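Local coordinates for protein ribose-phosphate pyrophosphokinase (Thermus thermophilus, PDB 7PN0) that probably catalyses the transfer of the diphosphate group of ATP to ribose 5-phosphate, making phosphoribosyl pyrophosphate, at residues 12-17 and 285-290; 19-24 and 289-294; 95-100 and 127-132; 152-157 and 181-186; 165-168 and 172-175. All coordinates share one frame; numbering follows the deposited sequence.

Contact 1. Residues 12-17 and 285-290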
# COMPACT_ATOMS: atom_id res chain seq x y z
N ARG A 12 0.10 5.86 -33.16
CA ARG A 12 0.10 7.34 -33.22
C ARG A 12 -1.03 7.82 -34.13
O ARG A 12 -1.72 8.76 -33.80
CB ARG A 12 1.47 7.83 -33.68
CG ARG A 12 1.60 9.34 -33.64
CD ARG A 12 2.98 9.76 -34.08
NE ARG A 12 3.03 11.20 -34.34
CZ ARG A 12 3.18 12.13 -33.40
NH1 ARG A 12 3.30 11.78 -32.12
NH2 ARG A 12 3.23 13.40 -33.74
N PRO A 13 -1.33 7.17 -35.26
CA PRO A 13 -2.46 7.60 -36.10
C PRO A 13 -3.81 7.59 -35.38
O PRO A 13 -4.59 8.54 -35.56
CB PRO A 13 -2.41 6.58 -37.26
CG PRO A 13 -0.94 6.24 -37.33
CD PRO A 13 -0.58 6.05 -35.86
N LEU A 14 -4.10 6.57 -34.56
CA LEU A 14 -5.33 6.57 -33.75
C LEU A 14 -5.27 7.71 -32.74
O LEU A 14 -6.29 8.39 -32.58
CB LEU A 14 -5.54 5.23 -33.03
CG LEU A 14 -6.77 5.14 -32.15
CD1 LEU A 14 -8.04 5.24 -32.98
CD2 LEU A 14 -6.77 3.83 -31.38
N ALA A 15 -4.15 7.88 -32.05
CA ALA A 15 -4.01 8.94 -31.01
C ALA A 15 -4.25 10.30 -31.67
O ALA A 15 -4.96 11.14 -31.11
CB ALA A 15 -2.67 8.91 -30.36
N GLN A 16 -3.67 10.49 -32.84
CA GLN A 16 -3.78 11.75 -33.62
C GLN A 16 -5.24 11.97 -34.00
O GLN A 16 -5.72 13.10 -33.84
CB GLN A 16 -2.86 11.66 -34.84
CG GLN A 16 -2.79 12.96 -35.62
CD GLN A 16 -2.06 14.03 -34.85
OE1 GLN A 16 -0.87 13.89 -34.53
NE2 GLN A 16 -2.77 15.10 -34.54
N ALA A 17 -5.95 10.92 -34.42
CA ALA A 17 -7.36 11.05 -34.86
C ALA A 17 -8.25 11.37 -33.64
O ALA A 17 -9.18 12.17 -33.75
CB ALA A 17 -7.78 9.80 -35.60
N THR A 285 -13.33 2.84 -38.03
CA THR A 285 -12.58 3.72 -37.11
C THR A 285 -13.34 3.85 -35.78
O THR A 285 -14.57 3.97 -35.77
CB THR A 285 -12.21 5.06 -37.73
OG1 THR A 285 -11.36 5.61 -36.71
CG2 THR A 285 -13.38 5.96 -38.05
N VAL A 286 -12.61 3.77 -34.67
CA VAL A 286 -13.19 4.00 -33.32
C VAL A 286 -12.54 5.25 -32.73
O VAL A 286 -12.80 5.53 -31.55
CB VAL A 286 -13.01 2.76 -32.42
CG1 VAL A 286 -13.93 1.63 -32.86
CG2 VAL A 286 -11.58 2.29 -32.38
N ALA A 287 -11.77 6.00 -33.50
CA ALA A 287 -11.23 7.30 -33.01
C ALA A 287 -12.36 8.21 -32.50
O ALA A 287 -12.25 8.79 -31.41
CB ALA A 287 -10.41 7.95 -34.11
N PRO A 288 -13.51 8.36 -33.21
CA PRO A 288 -14.56 9.23 -32.71
C PRO A 288 -15.20 8.76 -31.40
O PRO A 288 -15.52 9.56 -30.57
CB PRO A 288 -15.63 9.25 -33.83
CG PRO A 288 -14.83 8.83 -35.07
CD PRO A 288 -13.79 7.83 -34.56
N LEU A 289 -15.34 7.46 -31.23
CA LEU A 289 -15.91 6.91 -29.98
C LEU A 289 -14.91 7.08 -28.85
O LEU A 289 -15.32 7.50 -27.75
CB LEU A 289 -16.29 5.44 -30.16
CG LEU A 289 -16.95 4.81 -28.93
CD1 LEU A 289 -18.18 5.59 -28.48
CD2 LEU A 289 -17.28 3.37 -29.19
N PHE A 290 -13.63 6.81 -29.06
CA PHE A 290 -12.66 7.04 -27.96
C PHE A 290 -12.61 8.53 -27.60
O PHE A 290 -12.55 8.90 -26.41
CB PHE A 290 -11.27 6.53 -28.35
CG PHE A 290 -11.07 5.08 -28.02
CD1 PHE A 290 -11.45 4.07 -28.90
CD2 PHE A 290 -10.43 4.72 -26.85
CE1 PHE A 290 -11.23 2.74 -28.59
CE2 PHE A 290 -10.18 3.40 -26.57
CZ PHE A 290 -10.61 2.41 -27.42
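A first torsion of 179° sets CG of L14 anti to the backbone N, and a second of 65° carries the CD1 branch out from the flank of helix 12-21 to A287, in the first turn of helix 287-299. CD1 rests 3.8 Å from A287 CB and about as near to A287 CA. A17, three residues on, needs no torsion to join in, because its CB already points at the other helix and stands 3.5 Å from A287 CB. The A287 methyl therefore touches both a leucine branch and another methyl. The pair illustrates how small residues let helices come close: CA of A17 and CA of A287 are only 5.7 Å apart.

The helix that carries A287 begins exactly here. V286 occupies its N-cap position, and T285 OG1 accepts from A287 N at 3.3 Å in an ST turn, with an N-H...O angle of 162°; the same hydroxyl also bonds to D271. L14 also touches P89 and D271, in loops next to the helix pair. A15, turned from this contact, packs on S7 of strand 3-7. V286 and F290 pack on strand 122-126, so that the first and the last helix of the chain lie side by side against one parallel sheet.

Contact 2. Residues 19-24 and 289-294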
# COMPACT_ATOMS: atom_id res chain seq x y z
N ALA A 19 -7.24 13.04 -30.83
CA ALA A 19 -6.96 14.46 -30.51
C ALA A 19 -7.74 15.38 -31.47
O ALA A 19 -8.36 16.35 -31.01
CB ALA A 19 -5.51 14.76 -30.61
N GLU A 20 -7.65 15.10 -32.76
CA GLU A 20 -8.30 15.91 -33.82
C GLU A 20 -9.81 15.93 -33.59
O GLU A 20 -10.37 17.04 -33.61
CB GLU A 20 -7.84 15.41 -35.20
CG GLU A 20 -6.42 15.86 -35.52
CD GLU A 20 -5.72 15.24 -36.73
OE1 GLU A 20 -4.53 15.61 -36.97
OE2 GLU A 20 -6.34 14.40 -37.45
N ALA A 21 -10.43 14.79 -33.24
CA ALA A 21 -11.87 14.65 -32.98
C ALA A 21 -12.21 15.46 -31.73
O ALA A 21 -13.33 15.95 -31.67
CB ALA A 21 -12.28 13.21 -32.85
N LEU A 22 -11.26 15.68 -30.80
CA LEU A 22 -11.50 16.53 -29.59
C LEU A 22 -11.25 18.01 -29.93
O LEU A 22 -11.44 18.82 -29.07
CB LEU A 22 -10.55 16.08 -28.46
CG LEU A 22 -10.81 14.69 -27.85
CD1 LEU A 22 -9.60 14.22 -27.08
CD2 LEU A 22 -12.01 14.72 -26.96
N GLY A 23 -10.73 18.34 -31.12
CA GLY A 23 -10.33 19.70 -31.50
C GLY A 23 -9.06 20.12 -30.80
O GLY A 23 -8.87 21.34 -30.57
N LEU A 24 -8.18 19.17 -30.47
CA LEU A 24 -6.97 19.40 -29.64
C LEU A 24 -5.76 18.93 -30.42
O LEU A 24 -5.87 18.06 -31.25
CB LEU A 24 -7.09 18.63 -28.33
CG LEU A 24 -8.14 19.13 -27.37
CD1 LEU A 24 -8.19 18.24 -26.11
CD2 LEU A 24 -7.87 20.56 -26.98
N LEU A 289 -15.34 7.46 -31.23
CA LEU A 289 -15.91 6.91 -29.98
C LEU A 289 -14.91 7.08 -28.85
O LEU A 289 -15.32 7.50 -27.75
CB LEU A 289 -16.29 5.44 -30.16
CG LEU A 289 -16.95 4.81 -28.93
CD1 LEU A 289 -18.18 5.59 -28.48
CD2 LEU A 289 -17.28 3.37 -29.19
N PHE A 290 -13.63 6.81 -29.06
CA PHE A 290 -12.66 7.04 -27.96
C PHE A 290 -12.61 8.53 -27.60
O PHE A 290 -12.55 8.90 -26.41
CB PHE A 290 -11.27 6.53 -28.35
CG PHE A 290 -11.07 5.08 -28.02
CD1 PHE A 290 -11.45 4.07 -28.90
CD2 PHE A 290 -10.43 4.72 -26.85
CE1 PHE A 290 -11.23 2.74 -28.59
CE2 PHE A 290 -10.18 3.40 -26.57
CZ PHE A 290 -10.61 2.41 -27.42
N ALA A 291 -12.64 9.41 -28.61
CA ALA A 291 -12.64 10.87 -28.37
C ALA A 291 -13.87 11.27 -27.53
O ALA A 291 -13.70 12.01 -26.55
CB ALA A 291 -12.56 11.60 -29.66
N GLU A 292 -15.05 10.77 -27.84
CA GLU A 292 -16.28 11.07 -27.08
C GLU A 292 -16.12 10.55 -25.65
O GLU A 292 -16.53 11.26 -24.74
CB GLU A 292 -17.52 10.48 -27.75
CG GLU A 292 -18.82 11.01 -27.17
CD GLU A 292 -18.91 12.53 -27.13
OE1 GLU A 292 -18.44 13.16 -28.09
OE2 GLU A 292 -19.42 13.08 -26.12
N ALA A 293 -15.63 9.32 -25.47
CA ALA A 293 -15.42 8.75 -24.11
C ALA A 293 -14.45 9.66 -23.32
O ALA A 293 -14.74 10.03 -22.16
CB ALA A 293 -14.93 7.33 -24.25
N ILE A 294 -13.34 10.04 -23.93
CA ILE A 294 -12.33 10.89 -23.25
C ILE A 294 -13.01 12.20 -22.87
O ILE A 294 -12.86 12.64 -21.71
CB ILE A 294 -11.04 11.04 -24.08
CG1 ILE A 294 -10.28 9.71 -24.13
CG2 ILE A 294 -10.18 12.16 -23.56
CD1 ILE A 294 -9.21 9.66 -25.20
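L22 and A21 meet A291 where helix 12-21 ends in a Schellman motif: G23 takes a positive phi, G23 N bonds to E20 O at 2.8 Å and L24 N to A19 O at 2.9 Å. L22 starts off to the side, and only its end swings to helix 287-299. From CB, a first torsion of -69° places CG anti to the carbonyl carbon and 4.0 Å from A291 CB. There the chain forks. CD2 comes to 3.2 Å from A291 O, close for a carbon beside a carbonyl oxygen, and CD1 reaches I294 CG2 at 4.1 Å, the two side chains crossing at about a right angle. An alanine in place of L22 would lack both branches, which is likely to open a gap over A291 and leave I294 CG2 without this neighbour. I18, one turn back, also packs on A291 and I294 and continues the apolar seam inward. At the outer edge of the seam, A21 CB lies 3.6 Å from A291 CB.

Contact 3. Residues 95-100 and 127-132. With ADP (adenosine-5'-diphosphate), chain C; SO4 (sulfate ion), chain F.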
# COMPACT_ATOMS: atom_id res chain seq x y z
N ARG A 95 -6.03 -11.87 -22.83
CA ARG A 95 -6.17 -13.31 -23.13
C ARG A 95 -5.52 -14.14 -22.02
O ARG A 95 -5.81 -15.31 -21.91
CB ARG A 95 -5.51 -13.66 -24.46
CG ARG A 95 -6.21 -13.02 -25.63
CD ARG A 95 -5.64 -13.35 -27.00
NE ARG A 95 -5.63 -14.78 -27.27
CZ ARG A 95 -5.11 -15.33 -28.37
NH1 ARG A 95 -4.58 -14.55 -29.31
NH2 ARG A 95 -5.12 -16.65 -28.49
N SER A 96 -4.60 -13.55 -21.27
CA SER A 96 -3.85 -14.23 -20.19
C SER A 96 -4.61 -13.98 -18.89
O SER A 96 -4.09 -13.25 -18.00
CB SER A 96 -2.43 -13.72 -20.11
OG SER A 96 -1.71 -14.00 -21.30
N ASP A 97 -5.80 -14.57 -18.80
CA ASP A 97 -6.82 -14.14 -17.81
C ASP A 97 -7.13 -15.27 -16.82
O ASP A 97 -8.00 -15.09 -16.00
CB ASP A 97 -8.07 -13.64 -18.53
CG ASP A 97 -8.79 -14.72 -19.33
OD1 ASP A 97 -8.16 -15.81 -19.53
OD2 ASP A 97 -9.98 -14.55 -19.59
N LYS A 98 -6.46 -16.42 -16.93
CA LYS A 98 -6.76 -17.55 -16.03
C LYS A 98 -5.49 -18.37 -15.80
O LYS A 98 -4.54 -18.33 -16.62
CB LYS A 98 -7.88 -18.40 -16.64
CG LYS A 98 -7.48 -19.12 -17.91
CD LYS A 98 -8.61 -19.93 -18.53
CE LYS A 98 -9.74 -19.10 -19.07
NZ LYS A 98 -9.28 -18.22 -20.16
N LYS A 99 -5.52 -19.18 -14.75
CA LYS A 99 -4.40 -20.10 -14.51
C LYS A 99 -4.77 -21.45 -15.14
O LYS A 99 -5.20 -22.35 -14.42
CB LYS A 99 -4.17 -20.12 -13.00
CG LYS A 99 -2.84 -20.66 -12.59
CD LYS A 99 -2.09 -19.66 -11.76
CE LYS A 99 -0.87 -20.30 -11.17
NZ LYS A 99 -0.66 -19.91 -9.76
N ASP A 100 -4.67 -21.59 -16.45
CA ASP A 100 -5.10 -22.84 -17.13
C ASP A 100 -3.95 -23.84 -17.17
O ASP A 100 -4.13 -24.90 -17.75
CB ASP A 100 -5.70 -22.57 -18.52
CG ASP A 100 -4.86 -21.69 -19.43
OD1 ASP A 100 -3.68 -21.38 -19.05
OD2 ASP A 100 -5.40 -21.29 -20.50
N THR A 127 -13.42 -3.70 -25.95
CA THR A 127 -13.52 -5.15 -26.22
C THR A 127 -12.39 -5.92 -25.51
O THR A 127 -11.54 -6.58 -26.18
CB THR A 127 -13.58 -5.43 -27.73
OG1 THR A 127 -14.56 -4.59 -28.35
CG2 THR A 127 -13.88 -6.89 -27.99
N LEU A 128 -12.43 -5.99 -24.18
CA LEU A 128 -11.56 -6.93 -23.42
C LEU A 128 -11.87 -8.36 -23.83
O LEU A 128 -13.03 -8.67 -24.09
CB LEU A 128 -11.78 -6.76 -21.93
CG LEU A 128 -11.24 -5.45 -21.39
CD1 LEU A 128 -11.74 -5.24 -19.99
CD2 LEU A 128 -9.71 -5.44 -21.45
N HIS A 129 -10.84 -9.18 -23.95
CA HIS A 129 -10.96 -10.60 -24.36
C HIS A 129 -11.97 -11.32 -23.47
O HIS A 129 -12.79 -12.09 -23.98
CB HIS A 129 -9.60 -11.28 -24.28
CG HIS A 129 -9.71 -12.74 -24.58
ND1 HIS A 129 -10.03 -13.20 -25.86
CD2 HIS A 129 -9.64 -13.82 -23.77
CE1 HIS A 129 -10.10 -14.53 -25.81
NE2 HIS A 129 -9.85 -14.93 -24.55
N SER A 130 -11.94 -11.06 -22.16
CA SER A 130 -12.96 -11.57 -21.23
C SER A 130 -13.41 -10.43 -20.34
O SER A 130 -12.60 -9.60 -19.93
CB SER A 130 -12.47 -12.77 -20.47
OG SER A 130 -11.53 -12.42 -19.44
N PRO A 131 -14.70 -10.38 -19.98
CA PRO A 131 -15.19 -9.29 -19.13
C PRO A 131 -14.67 -9.34 -17.69
O PRO A 131 -14.60 -8.30 -17.05
CB PRO A 131 -16.70 -9.49 -19.23
CG PRO A 131 -16.84 -11.00 -19.33
CD PRO A 131 -15.75 -11.36 -20.32
N GLN A 132 -14.23 -10.51 -17.22
CA GLN A 132 -13.66 -10.65 -15.85
C GLN A 132 -12.37 -9.84 -15.73
O GLN A 132 -12.02 -9.46 -14.60
CB GLN A 132 -13.39 -12.11 -15.50
CG GLN A 132 -14.64 -12.92 -15.30
CD GLN A 132 -15.25 -13.44 -16.58
OE1 GLN A 132 -14.73 -13.30 -17.69
NE2 GLN A 132 -16.37 -14.09 -16.40
PB ADP C . -9.83 -18.39 -25.03
O1B ADP C . -11.31 -18.00 -24.95
O2B ADP C . -8.94 -17.47 -24.22
O3B ADP C . -9.27 -18.66 -26.41
PA ADP C . -8.52 -20.41 -23.69
O1A ADP C . -8.21 -19.63 -22.45
O2A ADP C . -8.68 -21.89 -23.57
O3A ADP C . -9.85 -19.83 -24.34
O5' ADP C . -7.47 -20.03 -24.87
C5' ADP C . -6.21 -19.37 -24.55
C4' ADP C . -5.07 -19.91 -25.40
O4' ADP C . -4.26 -18.79 -25.85
C3' ADP C . -4.08 -20.85 -24.69
O3' ADP C . -4.60 -21.51 -23.54
C2' ADP C . -3.07 -19.87 -24.12
O2' ADP C . -1.83 -20.50 -23.93
C1' ADP C . -3.02 -18.78 -25.20
N9 ADP C . -2.77 -17.45 -24.66
C8 ADP C . -2.78 -17.05 -23.33
N7 ADP C . -2.48 -15.78 -23.16
C5 ADP C . -2.23 -15.32 -24.45
C6 ADP C . -1.85 -14.07 -24.95
N6 ADP C . -1.68 -13.00 -24.17
N1 ADP C . -1.68 -13.93 -26.29
C2 ADP C . -1.89 -15.01 -27.06
N3 ADP C . -2.27 -16.23 -26.70
C4 ADP C . -2.41 -16.34 -25.37
S SO4 F . -17.79 -5.94 -27.06
O1 SO4 F . -18.85 -5.29 -26.33
O2 SO4 F . -17.12 -4.93 -27.85
O3 SO4 F . -18.35 -6.97 -27.97
O4 SO4 F . -16.85 -6.52 -26.16
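R95 and H129 face each other across two loops of a PRTase-like domain that hold ADP, and here the packing is tight. R95 CG sits over one face of the H129 ring, 3.8 Å from its centroid and 16° off the normal, a CH-pi contact. A bend at chi3 lays the guanidinium with its face under the adenine, ADP N3 lying over its centre, while NH1 makes a salt bridge to E220. Cut back to an alanine, R95 would lose that CH-pi contact and the guanidinium under the adenine, probably leaving E220 without this partner. H129 NE2 donates to ADP O2B at 2.7 Å, its ND1 being bonded to D219. The outer side is looser: D100 OD2 accepts a weak bond from ADP O3' at 3.2 Å. D97 bridges the loops: OD2 takes S130 OG at 2.6 Å on its anti lone pair and also Q132 of a second subunit; OD1 takes K98 NZ syn, a 2.7 Å salt bridge, and K98 NZ donates to ADP O1A at 2.9 Å.

Contact 4. Residues 152-157 and 181-186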
# COMPACT_ATOMS: atom_id res chain seq x y z
N ASN A 152 -23.29 -1.59 -37.39
CA ASN A 152 -23.43 -0.54 -38.44
C ASN A 152 -22.73 -1.00 -39.72
O ASN A 152 -23.33 -0.88 -40.84
CB ASN A 152 -22.90 0.81 -37.97
CG ASN A 152 -23.14 1.90 -38.99
OD1 ASN A 152 -24.27 2.34 -39.14
ND2 ASN A 152 -22.10 2.33 -39.70
N TYR A 153 -21.50 -1.50 -39.60
CA TYR A 153 -20.70 -1.98 -40.74
C TYR A 153 -21.55 -2.99 -41.52
O TYR A 153 -21.77 -2.82 -42.74
CB TYR A 153 -19.41 -2.66 -40.29
CG TYR A 153 -18.84 -3.58 -41.33
CD1 TYR A 153 -18.28 -3.08 -42.50
CD2 TYR A 153 -18.88 -4.96 -41.18
CE1 TYR A 153 -17.75 -3.92 -43.46
CE2 TYR A 153 -18.39 -5.81 -42.15
CZ TYR A 153 -17.82 -5.29 -43.31
OH TYR A 153 -17.30 -6.15 -44.24
N PHE A 154 -22.02 -4.04 -40.84
CA PHE A 154 -22.77 -5.11 -41.54
C PHE A 154 -24.04 -4.51 -42.15
O PHE A 154 -24.37 -4.88 -43.30
CB PHE A 154 -23.12 -6.27 -40.60
CG PHE A 154 -22.00 -7.22 -40.28
CD1 PHE A 154 -21.40 -8.01 -41.25
CD2 PHE A 154 -21.53 -7.33 -38.97
CE1 PHE A 154 -20.38 -8.90 -40.93
CE2 PHE A 154 -20.51 -8.21 -38.65
CZ PHE A 154 -19.95 -9.00 -39.63
N ALA A 155 -24.80 -3.70 -41.42
CA ALA A 155 -26.04 -3.07 -41.91
C ALA A 155 -25.74 -2.30 -43.21
O ALA A 155 -26.63 -2.25 -44.06
CB ALA A 155 -26.68 -2.15 -40.90
N THR A 156 -24.52 -1.74 -43.38
CA THR A 156 -24.20 -0.96 -44.60
C THR A 156 -23.59 -1.81 -45.71
O THR A 156 -23.38 -1.24 -46.79
CB THR A 156 -23.29 0.23 -44.31
OG1 THR A 156 -22.01 -0.25 -43.96
CG2 THR A 156 -23.88 1.12 -43.25
N ARG A 157 -23.30 -3.09 -45.48
CA ARG A 157 -22.47 -3.89 -46.41
C ARG A 157 -23.20 -5.10 -46.97
O ARG A 157 -22.76 -5.58 -48.05
CB ARG A 157 -21.19 -4.42 -45.74
CG ARG A 157 -20.00 -3.48 -45.92
CD ARG A 157 -19.13 -3.65 -47.17
NE ARG A 157 -19.69 -4.47 -48.22
CZ ARG A 157 -19.03 -4.96 -49.25
NH1 ARG A 157 -17.74 -4.74 -49.40
NH2 ARG A 157 -19.68 -5.69 -50.13
N ARG A 181 -29.29 -9.75 -32.61
CA ARG A 181 -30.43 -8.97 -32.09
C ARG A 181 -30.38 -7.56 -32.69
O ARG A 181 -31.46 -7.05 -33.03
CB ARG A 181 -30.47 -9.01 -30.55
CG ARG A 181 -30.88 -10.37 -29.98
CD ARG A 181 -31.08 -10.44 -28.46
NE ARG A 181 -30.06 -9.67 -27.74
CZ ARG A 181 -28.90 -10.14 -27.25
NH1 ARG A 181 -28.07 -9.30 -26.68
NH2 ARG A 181 -28.58 -11.42 -27.34
N ARG A 182 -29.19 -6.98 -32.83
CA ARG A 182 -29.01 -5.60 -33.37
C ARG A 182 -29.42 -5.52 -34.84
O ARG A 182 -29.98 -4.47 -35.23
CB ARG A 182 -27.56 -5.13 -33.21
CG ARG A 182 -27.24 -4.61 -31.83
CD ARG A 182 -25.76 -4.30 -31.69
NE ARG A 182 -25.47 -3.87 -30.34
CZ ARG A 182 -25.71 -2.66 -29.83
NH1 ARG A 182 -26.27 -1.69 -30.54
NH2 ARG A 182 -25.43 -2.46 -28.57
N LEU A 183 -29.13 -6.56 -35.63
CA LEU A 183 -29.44 -6.61 -37.09
C LEU A 183 -30.78 -7.31 -37.40
O LEU A 183 -31.10 -7.39 -38.59
CB LEU A 183 -28.32 -7.36 -37.79
CG LEU A 183 -26.95 -6.71 -37.66
CD1 LEU A 183 -25.94 -7.41 -38.54
CD2 LEU A 183 -27.04 -5.23 -38.03
N GLY A 184 -31.49 -7.85 -36.40
CA GLY A 184 -32.78 -8.54 -36.57
C GLY A 184 -32.61 -9.79 -37.38
O GLY A 184 -33.43 -10.06 -38.23
N LEU A 185 -31.57 -10.55 -37.11
CA LEU A 185 -31.17 -11.73 -37.90
C LEU A 185 -31.32 -12.96 -37.02
O LEU A 185 -31.20 -12.89 -35.79
CB LEU A 185 -29.71 -11.57 -38.32
CG LEU A 185 -29.37 -11.06 -39.73
CD1 LEU A 185 -30.48 -10.27 -40.38
CD2 LEU A 185 -28.07 -10.28 -39.71
N PRO A 186 -31.52 -14.13 -37.66
CA PRO A 186 -31.44 -15.40 -36.97
C PRO A 186 -29.99 -15.66 -36.55
O PRO A 186 -29.09 -15.10 -37.14
CB PRO A 186 -31.91 -16.44 -38.02
CG PRO A 186 -31.63 -15.77 -39.36
CD PRO A 186 -31.78 -14.28 -39.10
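F154 and A155, near the end of helix 147-157, share one partner, L183 at the last turn of helix 173-183. Every contact across the two segments is apolar. L183 holds its CG anti to the carbonyl carbon, chi1 -61°, which turns both of its methyls to the neighbouring helix: CD1 comes to 3.7 Å from F154 CB, and CD2 stands farther out, 4.2 Å from A155 CB. The leucine thus straddles adjacent residues with one branch each. The backbones keep a moderate distance, CA of A155 and CA of L183 being 6.9 Å apart.

Aromatic packing comes next. It is CB of F154 that does the touching, because its ring leads away from L183 to reach L215, Y243 and A245 of the mixed sheet. One face of that ring is covered by Y153 CD2, 3.9 Å above the plane and over its centre.

Polar interactions surround the contact. T156 OG1 bonds back to Y153 O at 2.9 Å, Y153 OH and R157 both engage E266, and R182 makes a salt bridge to E147. G184, with a positive phi of 65°, turns the chain out of its helix toward strand 187-194.

The chemistry implies an apolar join that rests on the burial and fit of side-chain carbons, a leucine's methyls meeting the CB atoms of F154 and A155, while R157 and R182 have acidic partners, E266 and E147, outside it.

Contact 5. Residues 165-168 and 172-175. With SO4 (sulfate ion), chain F.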
# COMPACT_ATOMS: atom_id res chain seq x y z
N VAL A 165 -26.37 -14.68 -38.55
CA VAL A 165 -25.16 -14.59 -37.71
C VAL A 165 -24.80 -16.01 -37.24
O VAL A 165 -25.67 -16.73 -36.71
CB VAL A 165 -25.37 -13.60 -36.55
CG1 VAL A 165 -24.14 -13.48 -35.66
CG2 VAL A 165 -25.77 -12.22 -37.06
N VAL A 166 -23.55 -16.42 -37.41
CA VAL A 166 -23.11 -17.79 -37.06
C VAL A 166 -22.06 -17.68 -35.96
O VAL A 166 -21.07 -16.96 -36.18
CB VAL A 166 -22.55 -18.52 -38.28
CG1 VAL A 166 -22.09 -19.92 -37.92
CG2 VAL A 166 -23.55 -18.50 -39.44
N ALA A 167 -22.24 -18.41 -34.86
CA ALA A 167 -21.15 -18.67 -33.90
C ALA A 167 -20.47 -19.98 -34.27
O ALA A 167 -21.14 -21.00 -34.39
CB ALA A 167 -21.70 -18.74 -32.51
N PRO A 168 -19.15 -19.99 -34.53
CA PRO A 168 -18.41 -21.23 -34.76
C PRO A 168 -17.75 -21.89 -33.53
O PRO A 168 -16.94 -22.76 -33.71
CB PRO A 168 -17.31 -20.72 -35.70
CG PRO A 168 -16.95 -19.39 -35.09
CD PRO A 168 -18.29 -18.81 -34.69
N ASP A 172 -18.38 -17.94 -28.54
CA ASP A 172 -18.68 -16.85 -29.51
C ASP A 172 -20.18 -16.54 -29.54
O ASP A 172 -20.55 -15.51 -30.11
CB ASP A 172 -18.18 -17.21 -30.92
CG ASP A 172 -16.67 -17.17 -31.11
OD1 ASP A 172 -15.96 -16.72 -30.16
OD2 ASP A 172 -16.19 -17.62 -32.20
N LEU A 173 -21.00 -17.35 -28.86
CA LEU A 173 -22.48 -17.27 -28.89
C LEU A 173 -22.98 -15.93 -28.32
O LEU A 173 -23.94 -15.36 -28.86
CB LEU A 173 -23.03 -18.45 -28.09
CG LEU A 173 -23.96 -19.45 -28.78
CD1 LEU A 173 -24.10 -19.28 -30.27
CD2 LEU A 173 -23.55 -20.88 -28.46
N LYS A 174 -22.38 -15.44 -27.23
CA LYS A 174 -22.89 -14.23 -26.55
C LYS A 174 -22.71 -12.99 -27.45
O LYS A 174 -23.69 -12.19 -27.62
CB LYS A 174 -22.16 -14.04 -25.22
CG LYS A 174 -22.72 -12.93 -24.34
CD LYS A 174 -21.82 -12.54 -23.17
CE LYS A 174 -21.28 -13.73 -22.39
NZ LYS A 174 -22.36 -14.44 -21.65
N ARG A 175 -21.51 -12.83 -28.01
CA ARG A 175 -21.17 -11.68 -28.89
C ARG A 175 -21.95 -11.82 -30.20
O ARG A 175 -22.53 -10.81 -30.69
CB ARG A 175 -19.66 -11.56 -29.08
CG ARG A 175 -19.27 -10.39 -29.98
CD ARG A 175 -17.77 -10.08 -29.92
NE ARG A 175 -17.34 -9.50 -28.66
CZ ARG A 175 -16.64 -10.12 -27.70
NH1 ARG A 175 -16.34 -9.43 -26.60
NH2 ARG A 175 -16.28 -11.40 -27.78
S SO4 F . -17.79 -5.94 -27.06
O1 SO4 F . -18.85 -5.29 -26.33
O2 SO4 F . -17.12 -4.93 -27.85
O3 SO4 F . -18.35 -6.97 -27.97
O4 SO4 F . -16.85 -6.52 -26.16
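A167 and D172, their CA atoms 5.4 Å apart, mark the turn of a beta-alpha-beta unit, where the extended backbone of strand 163-167 gives way within a few residues to the helical angles of 173-183. A167 CB points toward the start of the helix and lies 4.0 Å from D172 C. L173 CD1 bends back to A167 CB at 3.3 Å, tighter than a usual carbon contact. The first torsion of this leucine, -122°, is far from any staggered position, which leaves the exact place of the branch less certain. F189 of the next strand flanks both side chains.

D172 crosses P168 at about a right angle, and its OD2 rests 3.5 Å from P168 CD and equally far from CG, a carboxylate oxygen laid against ring carbons. The other oxygen, OD1, comes close to D218.

Within the first turn of the helix, R175 reaches a sulfate, probably from the crystallisation liquor, which S145, T127 and the backbone N of A146 also hold. The guanidinium meets the ion edge-on, in its own plane: NE donates to O3 at 2.8 Å and NH1 to O4 at 3.0 Å, at nearly straight angles of 167° and 168°.

Contacts 1 and 2, with centres 7 Å apart, are successive parts of one seam between helices 12-21 and 287-299, and they close a loop of more than 260 residues within which the other three are nested. Contact 3 comes next along the chain, in loops that follow strands 83-88 and 122-126 of the parallel sheet. Contact 5 lies inside contact 4, their centres 14 Å apart; both use helix 173-183, and contact 5 lies on strand 163-167 of the mixed sheet. Contacts 3 and 5, 18 Å between centres, touch through T127 and R175. The first and last helices of the chain are therefore joined on one side, while contacts 3 and 5 lie across the chain's centre from contact 1, meeting at the sulfate.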